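Local structure of electron transfer flavoprotein, beta subunit (Thermotoga maritima, 7KOE) at residues A[27-32]-A[246-251]; A[49-54]-A[198-203]; A[68-73]-A[93-98]; A[167-172]-A[184-189]. The protein binds flavin-adenine dinucleotide as one subunit of an electron transfer flavoprotein and probably passes electrons between redox partners. All blocks are in the same frame, centred on the assembly; numbering follows the deposited sequence.

Contact 1 (A[27-32]-A[246-251]); sequences VRIDRK and NIPPAR
I29 turns toward the proline-rich loop and touches it with both branches. The methyl CG2 of I29 lies 3.7 Å from CD1 of I247, while CD1 of I29 reaches CD of the P248 ring at 3.7 Å, so the isoleucine straddles two consecutive residues. Two steps on, R31 bends at its second torsion (chi2 -63°), which brings the guanidinium up to the loop's carbonyls. There NH1 of R31 donates to the carbonyl O of P248 at 2.8 Å, nearly straight at 165°. The acceptor lies in the guanidinium plane, but the donor stands above the plane of the carbonyl. NH2 of R31 is 2.7 Å from O of P249. Toward the rim of the same guanidinium, A250 N lies over one face and I29 CG2 over the opposite one, and CD1 of I247 approaches NH1 obliquely. Strand 35-37 pairs alongside, with L36 touching I29, and N146 of the neighbouring electron transfer flavoprotein chain packs on I29 and P248. This is surface packing of a small antiparallel hairpin, strands 28-30 and 35-37, against the extended loop that follows strand 241-246 at the subunit interface.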
# COMPACT_ATOMS: atom_id res chain seq x y z
N VAL A 27 16.22 7.04 -24.32
CA VAL A 27 14.94 7.53 -23.82
C VAL A 27 13.85 6.94 -24.70
O VAL A 27 13.65 7.38 -25.84
CB VAL A 27 14.88 9.06 -23.81
CG1 VAL A 27 13.53 9.53 -23.32
CG2 VAL A 27 15.98 9.63 -22.95
N ARG A 28 13.14 5.94 -24.19
CA ARG A 28 12.22 5.17 -24.99
C ARG A 28 10.83 5.24 -24.39
O ARG A 28 10.64 5.72 -23.27
CB ARG A 28 12.68 3.71 -25.09
CG ARG A 28 12.40 2.92 -23.85
CD ARG A 28 13.27 1.70 -23.73
NE ARG A 28 13.05 1.02 -22.46
CZ ARG A 28 13.68 1.33 -21.34
NH1 ARG A 28 14.58 2.30 -21.33
NH2 ARG A 28 13.42 0.66 -20.22
N ILE A 29 9.86 4.77 -25.15
CA ILE A 29 8.46 4.81 -24.76
C ILE A 29 8.11 3.48 -24.12
O ILE A 29 8.29 2.41 -24.72
CB ILE A 29 7.55 5.10 -25.97
CG1 ILE A 29 7.63 6.57 -26.36
CG2 ILE A 29 6.11 4.72 -25.67
CD1 ILE A 29 6.83 6.91 -27.59
N ASP A 30 7.63 3.53 -22.88
CA ASP A 30 7.07 2.37 -22.20
C ASP A 30 5.55 2.46 -22.31
O ASP A 30 4.94 3.39 -21.77
CB ASP A 30 7.51 2.32 -20.74
CG ASP A 30 7.19 1.00 -20.08
OD1 ASP A 30 6.96 0.01 -20.81
OD2 ASP A 30 7.17 0.95 -18.83
N ARG A 31 4.95 1.51 -23.02
CA ARG A 31 3.52 1.57 -23.31
C ARG A 31 2.66 1.29 -22.09
O ARG A 31 1.52 1.76 -22.02
CB ARG A 31 3.16 0.59 -24.42
CG ARG A 31 3.57 1.04 -25.81
CD ARG A 31 2.86 2.31 -26.22
NE ARG A 31 3.47 2.91 -27.40
CZ ARG A 31 3.16 4.11 -27.87
NH1 ARG A 31 2.24 4.84 -27.26
NH2 ARG A 31 3.77 4.58 -28.95
N LYS A 32 3.17 0.54 -21.11
CA LYS A 32 2.32 0.08 -20.02
C LYS A 32 2.17 1.14 -18.94
O LYS A 32 1.13 1.22 -18.28
CB LYS A 32 2.86 -1.23 -19.45
CG LYS A 32 2.94 -2.39 -20.47
CD LYS A 32 1.56 -2.96 -20.84
CE LYS A 32 1.03 -2.47 -22.21
NZ LYS A 32 -0.29 -3.07 -22.55
N ASN A 246 2.36 14.50 -23.46
CA ASN A 246 1.73 13.20 -23.59
C ASN A 246 2.42 12.43 -24.70
O ASN A 246 2.76 13.01 -25.74
CB ASN A 246 0.23 13.35 -23.87
CG ASN A 246 -0.40 12.07 -24.36
OD1 ASN A 246 -0.63 11.14 -23.59
ND2 ASN A 246 -0.68 12.01 -25.66
N ILE A 247 2.64 11.14 -24.47
CA ILE A 247 3.30 10.28 -25.45
C ILE A 247 2.34 10.04 -26.61
O ILE A 247 1.12 10.20 -26.43
CB ILE A 247 3.78 8.97 -24.80
CG1 ILE A 247 2.64 7.97 -24.66
CG2 ILE A 247 4.39 9.26 -23.45
CD1 ILE A 247 3.11 6.57 -24.44
N PRO A 248 2.84 9.68 -27.81
CA PRO A 248 1.98 9.43 -28.98
C PRO A 248 1.24 8.09 -28.85
O PRO A 248 1.37 7.45 -27.82
CB PRO A 248 2.95 9.36 -30.16
CG PRO A 248 4.27 9.89 -29.62
CD PRO A 248 4.25 9.54 -28.14
N PRO A 249 0.48 7.65 -29.87
CA PRO A 249 -0.25 6.38 -29.83
C PRO A 249 0.63 5.21 -30.31
O PRO A 249 1.80 5.42 -30.57
CB PRO A 249 -1.38 6.62 -30.83
CG PRO A 249 -0.75 7.51 -31.88
CD PRO A 249 0.25 8.37 -31.13
N ALA A 250 0.03 4.02 -30.42
CA ALA A 250 0.76 2.82 -30.88
C ALA A 250 0.60 2.65 -32.39
O ALA A 250 0.14 1.57 -32.82
CB ALA A 250 0.27 1.60 -30.13
N ARG A 251 0.95 3.69 -33.16
CA ARG A 251 0.84 3.66 -34.64
C ARG A 251 -0.57 3.20 -35.04
O ARG A 251 -1.55 3.77 -34.52
CB ARG A 251 1.91 2.74 -35.24
CG ARG A 251 2.95 3.47 -36.08
CD ARG A 251 3.13 2.85 -37.45
NE ARG A 251 2.96 3.82 -38.52
CZ ARG A 251 3.54 5.01 -38.56
NH1 ARG A 251 4.34 5.39 -37.57
NH2 ARG A 251 3.32 5.83 -39.57

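Contact 2 (A[49-54]-A[198-203]); sequences DERALE and ELNKPR. With FAD (flavin-adenine dinucleotide), chain I.
E54 of helix 47-63 points toward the loop 198-203 and, with R51 and P202, makes up most of the contact. Its CB packs on CA of P202 at 3.8 Å, and the chain then bends (chi2 65°), carrying the carboxylate round to R203. There OE1 of E54 accepts the backbone N of R203 at 3.2 Å, met from above the carboxylate plane. The guanidinium adds a salt bridge, NE of R203 to OE1 of E54 at 2.8 Å, whose hydrogen bond is bent and weak; the two flat groups are turned 61° apart. R51 crosses P202 at a slant: its CD is 3.7 Å from CD of P202, and that same proline carbon sits over a face of the guanidinium. NE of R51 is bonded to O of D197, just before segment 198-203. The proline ring also leans on the helix backbone, CG of P202 being 3.6 Å from O of E50. With an alanine at E54, R203 N and its guanidinium would probably lose their carboxylate partner, freeing the loop end to shift. At the start of this helical segment D49 binds the adenosine ribose of FAD. A buried carboxylate paired with an arginine and bonded by a backbone N-H is likely to stay ionised.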
# COMPACT_ATOMS: atom_id res chain seq x y z
N ASP A 49 25.42 19.44 -31.53
CA ASP A 49 26.42 20.34 -30.98
C ASP A 49 27.80 19.72 -30.88
O ASP A 49 28.78 20.46 -30.72
CB ASP A 49 26.00 20.84 -29.60
CG ASP A 49 24.92 21.87 -29.68
OD1 ASP A 49 25.26 23.05 -29.93
OD2 ASP A 49 23.74 21.53 -29.51
N GLU A 50 27.92 18.40 -30.94
CA GLU A 50 29.24 17.79 -31.05
C GLU A 50 29.88 18.11 -32.39
O GLU A 50 31.11 18.18 -32.49
CB GLU A 50 29.15 16.29 -30.83
CG GLU A 50 28.90 15.88 -29.40
CD GLU A 50 28.43 14.45 -29.26
OE1 GLU A 50 28.68 13.64 -30.19
OE2 GLU A 50 27.79 14.12 -28.24
N ARG A 51 29.07 18.30 -33.43
CA ARG A 51 29.60 18.76 -34.71
C ARG A 51 29.97 20.23 -34.65
O ARG A 51 30.88 20.67 -35.36
CB ARG A 51 28.58 18.52 -35.82
CG ARG A 51 27.80 17.23 -35.68
CD ARG A 51 28.70 16.03 -35.86
NE ARG A 51 27.97 14.83 -36.26
CZ ARG A 51 27.36 14.01 -35.42
NH1 ARG A 51 27.39 14.25 -34.12
NH2 ARG A 51 26.73 12.94 -35.88
N ALA A 52 29.28 21.00 -33.82
CA ALA A 52 29.63 22.41 -33.64
C ALA A 52 30.91 22.55 -32.83
O ALA A 52 31.71 23.45 -33.09
CB ALA A 52 28.49 23.15 -32.96
N LEU A 53 31.12 21.67 -31.85
CA LEU A 53 32.34 21.71 -31.06
C LEU A 53 33.53 21.22 -31.85
O LEU A 53 34.65 21.70 -31.65
CB LEU A 53 32.18 20.88 -29.79
CG LEU A 53 31.20 21.40 -28.75
CD1 LEU A 53 30.87 20.31 -27.76
CD2 LEU A 53 31.79 22.58 -28.05
N GLU A 54 33.33 20.25 -32.74
CA GLU A 54 34.43 19.74 -33.55
C GLU A 54 34.84 20.76 -34.61
O GLU A 54 36.03 20.90 -34.90
CB GLU A 54 34.03 18.40 -34.16
CG GLU A 54 34.80 17.96 -35.40
CD GLU A 54 36.28 17.71 -35.14
OE1 GLU A 54 36.64 17.36 -34.00
OE2 GLU A 54 37.08 17.86 -36.09
N GLU A 198 25.72 16.50 -40.51
CA GLU A 198 26.46 16.12 -41.70
C GLU A 198 27.68 16.99 -41.96
O GLU A 198 28.32 16.83 -43.00
CB GLU A 198 25.55 16.15 -42.93
CG GLU A 198 24.43 15.12 -42.93
CD GLU A 198 23.15 15.64 -42.29
OE1 GLU A 198 23.10 16.84 -41.97
OE2 GLU A 198 22.21 14.84 -42.11
N LEU A 199 28.01 17.91 -41.06
CA LEU A 199 29.16 18.78 -41.29
C LEU A 199 30.46 18.00 -41.17
O LEU A 199 31.29 18.01 -42.09
CB LEU A 199 29.15 19.95 -40.32
CG LEU A 199 30.32 20.90 -40.60
CD1 LEU A 199 29.92 21.93 -41.62
CD2 LEU A 199 30.82 21.57 -39.36
N ASN A 200 30.66 17.33 -40.05
CA ASN A 200 31.86 16.55 -39.82
C ASN A 200 31.52 15.39 -38.91
O ASN A 200 30.35 15.16 -38.57
CB ASN A 200 32.97 17.45 -39.26
CG ASN A 200 32.50 18.36 -38.14
OD1 ASN A 200 31.49 18.10 -37.50
ND2 ASN A 200 33.20 19.46 -37.94
N LYS A 201 32.53 14.63 -38.52
CA LYS A 201 32.40 13.64 -37.48
C LYS A 201 33.31 14.02 -36.33
O LYS A 201 34.49 14.32 -36.57
CB LYS A 201 32.74 12.24 -37.99
CG LYS A 201 31.72 11.71 -38.98
CD LYS A 201 31.93 10.25 -39.32
CE LYS A 201 33.11 10.06 -40.25
NZ LYS A 201 33.24 8.63 -40.66
N PRO A 202 32.81 14.08 -35.10
CA PRO A 202 33.61 14.62 -33.99
C PRO A 202 34.76 13.70 -33.63
O PRO A 202 34.68 12.48 -33.75
CB PRO A 202 32.60 14.72 -32.85
CG PRO A 202 31.26 14.69 -33.51
CD PRO A 202 31.43 13.80 -34.68
N ARG A 203 35.85 14.32 -33.20
CA ARG A 203 37.09 13.61 -32.99
C ARG A 203 37.04 12.77 -31.73
O ARG A 203 36.28 13.04 -30.79
CB ARG A 203 38.26 14.59 -32.91
CG ARG A 203 38.19 15.52 -31.72
CD ARG A 203 39.26 16.58 -31.78
NE ARG A 203 39.28 17.26 -33.07
CZ ARG A 203 39.95 18.38 -33.31
NH1 ARG A 203 39.91 18.93 -34.52
NH2 ARG A 203 40.64 18.95 -32.35
PA FAD I . 17.14 24.25 -29.81
O1A FAD I . 16.57 23.51 -30.98
O2A FAD I . 16.85 25.71 -29.68
O5B FAD I . 18.72 24.03 -29.75
C5B FAD I . 19.52 24.61 -30.81
C4B FAD I . 20.90 24.88 -30.29
O4B FAD I . 20.87 26.03 -29.41
C3B FAD I . 21.54 23.79 -29.43
O3B FAD I . 22.15 22.78 -30.23
C2B FAD I . 22.59 24.60 -28.67
O2B FAD I . 23.73 24.88 -29.45
C1B FAD I . 21.80 25.87 -28.37
N9A FAD I . 21.07 25.78 -27.12
C8A FAD I . 19.84 25.24 -26.90
N7A FAD I . 19.47 25.30 -25.65
C5A FAD I . 20.52 25.93 -25.00
C6A FAD I . 20.74 26.28 -23.66
N6A FAD I . 19.88 26.06 -22.68
N1A FAD I . 21.92 26.89 -23.36
C2A FAD I . 22.79 27.11 -24.35
N3A FAD I . 22.69 26.82 -25.64
C4A FAD I . 21.52 26.22 -25.90
N1 FAD I . 10.53 26.09 -26.02
C2 FAD I . 10.03 26.83 -27.02
O2 FAD I . 10.47 27.96 -27.25
N3 FAD I . 9.03 26.38 -27.82
C4 FAD I . 8.47 25.14 -27.65
O4 FAD I . 7.58 24.77 -28.40
C4X FAD I . 8.97 24.33 -26.62
N5 FAD I . 8.44 23.15 -26.44
C5X FAD I . 8.94 22.39 -25.42
C6 FAD I . 8.38 21.11 -25.22
C7 FAD I . 8.83 20.29 -24.21
C7M FAD I . 8.21 18.93 -24.02
C8 FAD I . 9.87 20.73 -23.37
C8M FAD I . 10.38 19.85 -22.26
C9 FAD I . 10.43 21.98 -23.56
C9A FAD I . 9.97 22.83 -24.58
N10 FAD I . 10.51 24.09 -24.80
C10 FAD I . 10.03 24.89 -25.82
C1' FAD I . 11.60 24.59 -23.94
C2' FAD I . 12.85 24.91 -24.73
O2' FAD I . 13.52 23.70 -25.07
C3' FAD I . 13.81 25.79 -23.92
O3' FAD I . 13.33 27.13 -23.95
C4' FAD I . 15.25 25.74 -24.42
O4' FAD I . 15.96 26.91 -24.00
C5' FAD I . 15.33 25.64 -25.93
O5' FAD I . 15.81 24.31 -26.29
P FAD I . 15.29 23.65 -27.65
O1P FAD I . 14.73 22.30 -27.36
O2P FAD I . 14.41 24.65 -28.33
O3P FAD I . 16.65 23.52 -28.48

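Contact 3 (A[68-73]-A[93-98]). With FAD (flavin-adenine dinucleotide), chain I.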
# COMPACT_ATOMS: atom_id res chain seq x y z
N TYR A 68 35.07 29.82 -26.75
CA TYR A 68 34.36 29.63 -25.51
C TYR A 68 33.17 28.72 -25.78
O TYR A 68 32.73 28.59 -26.92
CB TYR A 68 33.86 30.96 -24.94
CG TYR A 68 34.85 31.69 -24.08
CD1 TYR A 68 36.15 31.92 -24.52
CD2 TYR A 68 34.49 32.18 -22.83
CE1 TYR A 68 37.05 32.59 -23.74
CE2 TYR A 68 35.38 32.86 -22.05
CZ TYR A 68 36.67 33.06 -22.50
OH TYR A 68 37.57 33.74 -21.72
N VAL A 69 32.67 28.08 -24.73
CA VAL A 69 31.46 27.26 -24.82
C VAL A 69 30.56 27.63 -23.66
O VAL A 69 31.02 27.78 -22.53
CB VAL A 69 31.80 25.75 -24.88
CG1 VAL A 69 32.72 25.33 -23.78
CG2 VAL A 69 30.56 24.90 -24.83
N ILE A 70 29.28 27.85 -23.95
CA ILE A 70 28.35 28.39 -22.97
C ILE A 70 27.12 27.50 -22.90
O ILE A 70 26.68 26.95 -23.91
CB ILE A 70 27.99 29.86 -23.31
CG1 ILE A 70 27.10 30.49 -22.24
CG2 ILE A 70 27.37 29.99 -24.68
CD1 ILE A 70 26.83 31.95 -22.48
N THR A 71 26.61 27.29 -21.69
CA THR A 71 25.41 26.50 -21.48
C THR A 71 24.55 27.17 -20.42
O THR A 71 25.04 27.48 -19.33
CB THR A 71 25.74 25.07 -21.05
OG1 THR A 71 26.64 24.49 -21.99
CG2 THR A 71 24.49 24.22 -20.99
N MET A 72 23.29 27.39 -20.74
CA MET A 72 22.28 27.80 -19.78
C MET A 72 21.49 26.54 -19.43
O MET A 72 20.66 26.08 -20.21
CB MET A 72 21.38 28.89 -20.35
CG MET A 72 20.27 29.33 -19.43
SD MET A 72 18.74 29.70 -20.30
CE MET A 72 17.95 28.10 -20.28
N GLY A 73 21.76 25.98 -18.26
CA GLY A 73 21.12 24.75 -17.87
C GLY A 73 21.13 24.49 -16.38
O GLY A 73 21.44 25.37 -15.58
N VAL A 93 31.60 28.25 -19.90
CA VAL A 93 30.83 29.24 -19.15
C VAL A 93 29.48 28.63 -18.82
O VAL A 93 28.78 28.14 -19.71
CB VAL A 93 30.67 30.55 -19.95
CG1 VAL A 93 29.51 31.35 -19.43
CG2 VAL A 93 31.94 31.36 -19.89
N HIS A 94 29.13 28.63 -17.54
CA HIS A 94 27.86 28.08 -17.09
C HIS A 94 26.94 29.21 -16.66
O HIS A 94 27.34 30.08 -15.88
CB HIS A 94 28.08 27.10 -15.95
CG HIS A 94 26.95 26.14 -15.77
ND1 HIS A 94 26.89 25.26 -14.72
CD2 HIS A 94 25.83 25.93 -16.50
CE1 HIS A 94 25.79 24.54 -14.81
NE2 HIS A 94 25.13 24.93 -15.89
N LEU A 95 25.72 29.21 -17.18
CA LEU A 95 24.67 30.11 -16.72
C LEU A 95 23.76 29.26 -15.84
O LEU A 95 22.73 28.76 -16.29
CB LEU A 95 23.92 30.72 -17.89
CG LEU A 95 24.77 31.26 -19.04
CD1 LEU A 95 23.88 31.69 -20.17
CD2 LEU A 95 25.64 32.41 -18.58
N SER A 96 24.15 29.11 -14.58
CA SER A 96 23.46 28.21 -13.66
C SER A 96 22.72 29.04 -12.62
O SER A 96 23.35 29.69 -11.78
CB SER A 96 24.43 27.25 -12.99
OG SER A 96 23.74 26.40 -12.08
N ASP A 97 21.40 28.99 -12.68
CA ASP A 97 20.50 29.67 -11.76
C ASP A 97 19.11 29.10 -12.01
O ASP A 97 18.75 28.80 -13.16
CB ASP A 97 20.50 31.18 -11.98
CG ASP A 97 20.03 31.94 -10.77
OD1 ASP A 97 19.66 31.29 -9.76
OD2 ASP A 97 20.03 33.19 -10.82
N ARG A 98 18.33 28.94 -10.94
CA ARG A 98 16.95 28.53 -11.15
C ARG A 98 16.04 29.73 -11.38
O ARG A 98 14.82 29.56 -11.50
CB ARG A 98 16.44 27.70 -9.98
CG ARG A 98 16.44 28.39 -8.64
CD ARG A 98 15.87 27.46 -7.59
NE ARG A 98 16.61 26.20 -7.51
CZ ARG A 98 17.69 26.01 -6.76
NH1 ARG A 98 18.29 24.83 -6.76
NH2 ARG A 98 18.17 27.00 -6.01
PA FAD I . 17.14 24.25 -29.81
O1A FAD I . 16.57 23.51 -30.98
O2A FAD I . 16.85 25.71 -29.68
O5B FAD I . 18.72 24.03 -29.75
C5B FAD I . 19.52 24.61 -30.81
C4B FAD I . 20.90 24.88 -30.29
O4B FAD I . 20.87 26.03 -29.41
C3B FAD I . 21.54 23.79 -29.43
O3B FAD I . 22.15 22.78 -30.23
C2B FAD I . 22.59 24.60 -28.67
O2B FAD I . 23.73 24.88 -29.45
C1B FAD I . 21.80 25.87 -28.37
N9A FAD I . 21.07 25.78 -27.12
C8A FAD I . 19.84 25.24 -26.90
N7A FAD I . 19.47 25.30 -25.65
C5A FAD I . 20.52 25.93 -25.00
C6A FAD I . 20.74 26.28 -23.66
N6A FAD I . 19.88 26.06 -22.68
N1A FAD I . 21.92 26.89 -23.36
C2A FAD I . 22.79 27.11 -24.35
N3A FAD I . 22.69 26.82 -25.64
C4A FAD I . 21.52 26.22 -25.90
N1 FAD I . 10.53 26.09 -26.02
C2 FAD I . 10.03 26.83 -27.02
O2 FAD I . 10.47 27.96 -27.25
N3 FAD I . 9.03 26.38 -27.82
C4 FAD I . 8.47 25.14 -27.65
O4 FAD I . 7.58 24.77 -28.40
C4X FAD I . 8.97 24.33 -26.62
N5 FAD I . 8.44 23.15 -26.44
C5X FAD I . 8.94 22.39 -25.42
C6 FAD I . 8.38 21.11 -25.22
C7 FAD I . 8.83 20.29 -24.21
C7M FAD I . 8.21 18.93 -24.02
C8 FAD I . 9.87 20.73 -23.37
C8M FAD I . 10.38 19.85 -22.26
C9 FAD I . 10.43 21.98 -23.56
C9A FAD I . 9.97 22.83 -24.58
N10 FAD I . 10.51 24.09 -24.80
C10 FAD I . 10.03 24.89 -25.82
C1' FAD I . 11.60 24.59 -23.94
C2' FAD I . 12.85 24.91 -24.73
O2' FAD I . 13.52 23.70 -25.07
C3' FAD I . 13.81 25.79 -23.92
O3' FAD I . 13.33 27.13 -23.95
C4' FAD I . 15.25 25.74 -24.42
O4' FAD I . 15.96 26.91 -24.00
C5' FAD I . 15.33 25.64 -25.93
O5' FAD I . 15.81 24.31 -26.29
P FAD I . 15.29 23.65 -27.65
O1P FAD I . 14.73 22.30 -27.36
O2P FAD I . 14.41 24.65 -28.33
O3P FAD I . 16.65 23.52 -28.48
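The parallel pairing of I70 with V93 and of T71 with H94 joins the two strands of a beta-alpha-beta unit, strand 66-72, helix 78-85 and strand 91-95, at the edge of the FAD pocket. The strand axes run 4.8 Å apart and only 15° from parallel. Three backbone bonds alternate between them: V93 N to V69 O at 2.7 Å, T71 N to V93 O at 3.1 Å, and L95 N to T71 O at 2.8 Å, the last almost straight at 175°. On one face I70, V93, M72 and L95 pack together. I70 and V93 run alongside each other, with CG1 of I70 3.8 Å from CG1 of V93. I70 extends its CD1 over to L95 because CG1 stands anti to the backbone N (chi1 -176°), and CD1 of L95 also meets CB of M72. The other face carries T71 and H94, whose imidazole brings its edge to the strand, CD2 of H94 lying 3.3 Å from T71 O; CB of S96 sits over the ring centre. Farther along, M72 turns its backbone to the cofactor: M72 N donates to adenine N1A of FAD at 3.0 Å, and N6A of FAD donates to M72 O at 2.6 Å. These two bonds pair the M72 main chain with the adenine edge. Around the pair, helix 78-85 puts L81 against V69, T71 and H94, helix 105-119 packs T111 on M72 and L95, and strand 13-22 flanks strand 66-72, with V15 and C17 touching I70.

Contact 4 (A[167-172]-A[184-189]); sequences PEKKEM and KIRLKL
Backbone hydrogen bonds tie M172 to L187 and K170 to L189. M172 N donates to L187 O at 3.0 Å and L187 N returns a weak bond to M172 O, making an antiparallel hydrogen-bonded pair; E171 and K188 form the non-hydrogen-bonded pair beside it. L189 N reaches K170 O at 2.8 Å, from above the carbonyl plane. Apolar contacts gather round L189: its CD1 is 3.6 Å from CD of K170, and CD2 of L189 is 3.9 Å from CE of M172. That same methionine methyl sits 4.1 Å from CD1 of L187. A glycine in place of L189 would probably open a gap between the K170 chain and the M172 methyl, leaving both freer to move. Among the charged groups, K169, E171 and R186 form a salt-bridge network, although the place of E171 OE2 is less sure. NZ of K169 and NH1 of R186, like charges, stand 3.1 Å apart, with D166 pairing with K169 and E164 with R186; D127 takes the K170 ammonium. Strand 171-177 of the hairpin pairs antiparallel with strand 154-162, L193 of strand 191-195 touches M172 and L187, and I185 and R186 pair with a strand of the neighbouring electron transfer flavoprotein chain.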
# COMPACT_ATOMS: atom_id res chain seq x y z
N PRO A 167 39.64 34.61 -42.63
CA PRO A 167 39.76 35.33 -41.36
C PRO A 167 40.25 36.77 -41.58
O PRO A 167 40.21 37.55 -40.64
CB PRO A 167 40.85 34.52 -40.64
CG PRO A 167 41.76 34.07 -41.77
CD PRO A 167 40.84 33.84 -42.95
N GLU A 168 40.69 37.08 -42.80
CA GLU A 168 41.20 38.43 -43.14
C GLU A 168 40.03 39.32 -43.60
O GLU A 168 40.00 40.50 -43.21
CB GLU A 168 42.27 38.35 -44.22
CG GLU A 168 43.04 37.04 -44.21
CD GLU A 168 44.19 37.00 -43.21
OE1 GLU A 168 45.15 37.78 -43.39
OE2 GLU A 168 44.13 36.19 -42.27
N LYS A 169 39.11 38.75 -44.39
CA LYS A 169 37.95 39.51 -44.91
C LYS A 169 36.77 39.43 -43.93
O LYS A 169 35.73 40.05 -44.21
CB LYS A 169 37.55 38.98 -46.29
CG LYS A 169 38.55 38.03 -46.94
CD LYS A 169 38.54 38.08 -48.45
CE LYS A 169 37.23 37.62 -49.05
NZ LYS A 169 37.30 36.20 -49.50
N LYS A 170 36.94 38.68 -42.83
CA LYS A 170 35.87 38.51 -41.81
C LYS A 170 34.57 38.10 -42.51
O LYS A 170 33.52 38.69 -42.21
CB LYS A 170 35.69 39.80 -41.00
CG LYS A 170 35.56 39.62 -39.50
CD LYS A 170 36.20 38.34 -38.99
CE LYS A 170 37.70 38.44 -38.84
NZ LYS A 170 38.15 37.92 -37.53
N GLU A 171 34.66 37.12 -43.41
CA GLU A 171 33.48 36.61 -44.16
C GLU A 171 33.77 35.17 -44.59
O GLU A 171 34.88 34.93 -45.09
CB GLU A 171 33.18 37.50 -45.36
CG GLU A 171 34.24 37.44 -46.45
CD GLU A 171 34.14 38.54 -47.49
OE1 GLU A 171 33.16 39.32 -47.42
OE2 GLU A 171 35.03 38.62 -48.36
N MET A 172 32.81 34.26 -44.39
CA MET A 172 33.04 32.84 -44.75
C MET A 172 31.87 32.28 -45.56
O MET A 172 30.74 32.77 -45.40
CB MET A 172 33.25 31.99 -43.49
CG MET A 172 32.36 30.78 -43.42
SD MET A 172 31.99 30.32 -41.71
CE MET A 172 30.71 31.51 -41.33
N LYS A 184 25.38 27.62 -51.51
CA LYS A 184 26.54 28.30 -50.97
C LYS A 184 26.17 29.73 -50.63
O LYS A 184 25.47 30.39 -51.40
CB LYS A 184 27.70 28.26 -51.96
CG LYS A 184 28.13 26.86 -52.34
CD LYS A 184 29.23 26.87 -53.37
CE LYS A 184 30.47 27.55 -52.84
NZ LYS A 184 31.60 27.43 -53.80
N ILE A 185 26.63 30.21 -49.48
CA ILE A 185 26.24 31.52 -48.96
C ILE A 185 27.49 32.21 -48.43
O ILE A 185 28.17 31.66 -47.56
CB ILE A 185 25.19 31.40 -47.84
CG1 ILE A 185 23.83 31.00 -48.40
CG2 ILE A 185 25.05 32.70 -47.09
CD1 ILE A 185 22.80 30.77 -47.34
N ARG A 186 27.78 33.41 -48.93
CA ARG A 186 28.87 34.22 -48.39
C ARG A 186 28.35 34.93 -47.15
O ARG A 186 27.80 36.03 -47.22
CB ARG A 186 29.37 35.23 -49.41
CG ARG A 186 30.00 34.64 -50.64
CD ARG A 186 30.82 35.67 -51.39
NE ARG A 186 32.06 35.98 -50.70
CZ ARG A 186 33.20 35.32 -50.88
NH1 ARG A 186 34.28 35.67 -50.21
NH2 ARG A 186 33.25 34.31 -51.74
N LEU A 187 28.53 34.30 -45.99
CA LEU A 187 28.17 34.95 -44.75
C LEU A 187 29.19 36.03 -44.41
O LEU A 187 30.37 35.93 -44.73
CB LEU A 187 28.11 33.94 -43.61
CG LEU A 187 26.82 33.14 -43.46
CD1 LEU A 187 26.84 32.55 -42.10
CD2 LEU A 187 25.61 34.02 -43.62
N LYS A 188 28.72 37.07 -43.74
CA LYS A 188 29.56 38.17 -43.30
C LYS A 188 29.75 38.06 -41.79
O LYS A 188 28.78 38.13 -41.04
CB LYS A 188 28.94 39.52 -43.66
CG LYS A 188 29.77 40.72 -43.22
CD LYS A 188 31.07 40.81 -44.00
CE LYS A 188 31.92 41.96 -43.50
NZ LYS A 188 31.27 43.28 -43.73
N LEU A 189 31.00 37.86 -41.37
CA LEU A 189 31.29 37.80 -39.94
C LEU A 189 31.13 39.18 -39.32
O LEU A 189 31.54 40.18 -39.92
CB LEU A 189 32.69 37.26 -39.69
CG LEU A 189 32.98 35.82 -40.13
CD1 LEU A 189 34.27 35.33 -39.49
CD2 LEU A 189 31.83 34.88 -39.81

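Overall arrangement
Contacts 2 and 3 flank the cofactor at its adenosine end: contact 2 reaches the ribose through D49, contact 3 the adenine through M72. They also touch directly, CD2 of L53 lying 4.2 Å from CG2 of V69, where helix 47-63 packs on the strand that follows it. Contact 4 is farther along the same large sheet, its centre 28 Å from that of contact 3, and comes within about 9 Å of contact 2 at the nearest atoms. Contact 1 stands apart, 45 Å from contact 4 between centres and on the opposite side of the chain's centre. Its segments enclose the other three contacts in sequence. Contacts 1 and 4 both adjoin the neighbouring electron transfer flavoprotein chain.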